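Local coordinates for protein serine protease (Arthrobacter nicotinovorans, PDB 3WY8) that is a trypsin-like serine protease with keratinolytic activity that probably cleaves peptide bonds by a catalytic triad, this chain being its protease domain, at residues Cys44-Pro49 / Thr81-Asn86. Residues are numbered along the deposited sequence; the frame is centred on the assembly and turned at random.
Sequences CLNEGP and TQWASN
Trp-83, on the short helix 81-84, reaches the loop 44-49, whose Asx turn at Asn-46 sets Gly-48 against one indole face in this trypsin-like, double-barrel fold. The loop leads from strand 37-40 to strand 55-60 of the closed six-stranded barrel. One direct hydrogen bond joins the segments: Trp-83 NE1 gives its N-H to Asn-46 O at 3.2 Å, nearly straight at 163°. The oxygen lies close to the indole plane, whereas the donor stands well above the carbonyl plane. With CG anti to the backbone N (chi1 -176°), the indole is carried off the helix to this carbonyl. Within the loop, Gly-48 N binds Asn-46 OD1 at 2.9 Å, closing the Asx turn, while Asn-46 ND2 bonds to Gly-50 O, so both ends of the amide are held. Packing follows: Gly-48 CA sits over one indole face in a CH-pi contact, 3.8 Å from the centroid of the five-membered ring. Gly-48, with positive phi and no side chain, lets its CA come this close to the ring. Asn-46 OD1 comes 3.4 Å from Ala-84 CA, its amide turned 72° from the indole. Trp-83 also touches His-43, part of a probable Ser-171/His-43/Asp-92 catalytic triad. An alanine replacing Trp-83 would probably leave Asn-46 O without its indole donor and Gly-48 CA without the ring face it packs on. A CA-H...O contact runs from Gly-48 CA to Trp-83 O at 3.4 Å; beyond the cis peptide bond, the ring atom Pro-49 CB packs 3.3 Å from Ser-85 O.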
loop_
_atom_site.group_PDB
_atom_site.type_symbol
_atom_site.label_atom_id
_atom_site.label_comp_id
_atom_site.label_asym_id
_atom_site.label_seq_id
_atom_site.Cartn_x
_atom_site.Cartn_y
_atom_site.Cartn_z
ATOM N N CYS A 44 -3.187 -6.417 -4.019
ATOM C CA CYS A 44 -3.671 -5.299 -4.824
ATOM C C CYS A 44 -3.140 -5.341 -6.256
ATOM O O CYS A 44 -3.472 -4.477 -7.064
ATOM C CB CYS A 44 -3.297 -3.959 -4.182
ATOM S SG CYS A 44 -4.118 -3.613 -2.598
ATOM N N LEU A 45 -2.312 -6.331 -6.574
ATOM C CA LEU A 45 -1.785 -6.431 -7.938
ATOM C C LEU A 45 -1.514 -7.854 -8.437
ATOM O O LEU A 45 -1.073 -8.038 -9.571
ATOM C CB LEU A 45 -0.549 -5.525 -8.124
ATOM C CG LEU A 45 0.662 -5.650 -7.195
ATOM C CD1 LEU A 45 1.374 -6.997 -7.372
ATOM C CD2 LEU A 45 1.628 -4.503 -7.474
ATOM N N ASN A 46 -1.768 -8.849 -7.591
ATOM C CA ASN A 46 -1.562 -10.246 -7.971
ATOM C C ASN A 46 -2.549 -11.142 -7.233
ATOM O O ASN A 46 -2.789 -10.950 -6.041
ATOM C CB ASN A 46 -0.114 -10.677 -7.700
ATOM C CG ASN A 46 0.147 -12.128 -8.084
ATOM O OD1 ASN A 46 -0.209 -13.042 -7.348
ATOM N ND2 ASN A 46 0.767 -12.338 -9.244
ATOM N N GLU A 47 -3.107 -12.122 -7.944
ATOM C CA GLU A 47 -4.145 -13.005 -7.392
ATOM C C GLU A 47 -3.776 -13.695 -6.072
ATOM O O GLU A 47 -4.653 -13.966 -5.247
ATOM C CB GLU A 47 -4.581 -14.046 -8.430
ATOM C CG GLU A 47 -5.292 -13.456 -9.639
ATOM C CD GLU A 47 -5.788 -14.518 -10.602
ATOM O OE1 GLU A 47 -7.004 -14.533 -10.882
ATOM O OE2 GLU A 47 -4.972 -15.342 -11.066
ATOM N N GLY A 48 -2.490 -13.986 -5.884
ATOM C CA GLY A 48 -1.986 -14.548 -4.628
ATOM C C GLY A 48 -2.616 -15.872 -4.212
ATOM O O GLY A 48 -3.391 -15.916 -3.254
ATOM N N PRO A 49 -2.277 -16.968 -4.916
ATOM C CA PRO A 49 -1.379 -17.024 -6.069
ATOM C C PRO A 49 -2.088 -16.853 -7.413
ATOM O O PRO A 49 -3.301 -17.065 -7.521
ATOM C CB PRO A 49 -0.795 -18.433 -5.973
ATOM C CG PRO A 49 -1.909 -19.246 -5.393
ATOM C CD PRO A 49 -2.678 -18.318 -4.470
ATOM N N THR A 81 7.929 -14.059 -4.716
ATOM C CA THR A 81 7.535 -15.411 -5.119
ATOM C C THR A 81 6.512 -15.989 -4.150
ATOM O O THR A 81 5.524 -16.608 -4.563
ATOM C CB THR A 81 8.763 -16.359 -5.165
ATOM O OG1 THR A 81 9.800 -15.756 -5.943
ATOM C CG2 THR A 81 8.388 -17.705 -5.776
ATOM N N GLN A 82 6.760 -15.771 -2.861
ATOM C CA GLN A 82 5.897 -16.270 -1.800
ATOM C C GLN A 82 4.472 -15.754 -1.932
ATOM O O GLN A 82 3.526 -16.462 -1.579
ATOM C CB GLN A 82 6.472 -15.928 -0.426
ATOM C CG GLN A 82 7.795 -16.631 -0.096
ATOM C CD GLN A 82 9.024 -15.857 -0.553
ATOM O OE1 GLN A 82 8.975 -15.084 -1.513
ATOM N NE2 GLN A 82 10.142 -16.064 0.141
ATOM N N TRP A 83 4.314 -14.535 -2.450
ATOM C CA TRP A 83 2.978 -14.033 -2.761
ATOM C C TRP A 83 2.415 -14.578 -4.080
ATOM O O TRP A 83 1.334 -15.176 -4.107
ATOM C CB TRP A 83 2.886 -12.493 -2.746
ATOM C CG TRP A 83 1.461 -12.111 -2.974
ATOM C CD1 TRP A 83 0.900 -11.661 -4.136
ATOM C CD2 TRP A 83 0.388 -12.264 -2.042
ATOM N NE1 TRP A 83 -0.453 -11.490 -3.973
ATOM C CE2 TRP A 83 -0.794 -11.854 -2.694
ATOM C CE3 TRP A 83 0.315 -12.696 -0.709
ATOM C CZ2 TRP A 83 -2.035 -11.862 -2.062
ATOM C CZ3 TRP A 83 -0.921 -12.702 -0.077
ATOM C CH2 TRP A 83 -2.082 -12.284 -0.757
ATOM N N ALA A 84 3.142 -14.340 -5.168
ATOM C CA ALA A 84 2.671 -14.646 -6.517
ATOM C C ALA A 84 2.446 -16.139 -6.753
ATOM O O ALA A 84 1.557 -16.524 -7.520
ATOM C CB ALA A 84 3.646 -14.083 -7.547
ATOM N N SER A 85 3.241 -16.969 -6.078
ATOM C CA SER A 85 3.185 -18.424 -6.254
ATOM C C SER A 85 2.415 -19.146 -5.153
ATOM O O SER A 85 1.864 -20.225 -5.389
ATOM C CB SER A 85 4.599 -19.003 -6.356
ATOM O OG SER A 85 4.561 -20.388 -6.657
ATOM N N ASN A 86 2.367 -18.560 -3.959
ATOM C CA ASN A 86 1.769 -19.244 -2.807
ATOM C C ASN A 86 0.672 -18.478 -2.057
ATOM O O ASN A 86 -0.001 -19.046 -1.192
ATOM C CB ASN A 86 2.865 -19.686 -1.825
ATOM C CG ASN A 86 3.804 -20.729 -2.420
ATOM O OD1 ASN A 86 3.379 -21.618 -3.164
ATOM N ND2 ASN A 86 5.086 -20.625 -2.090
#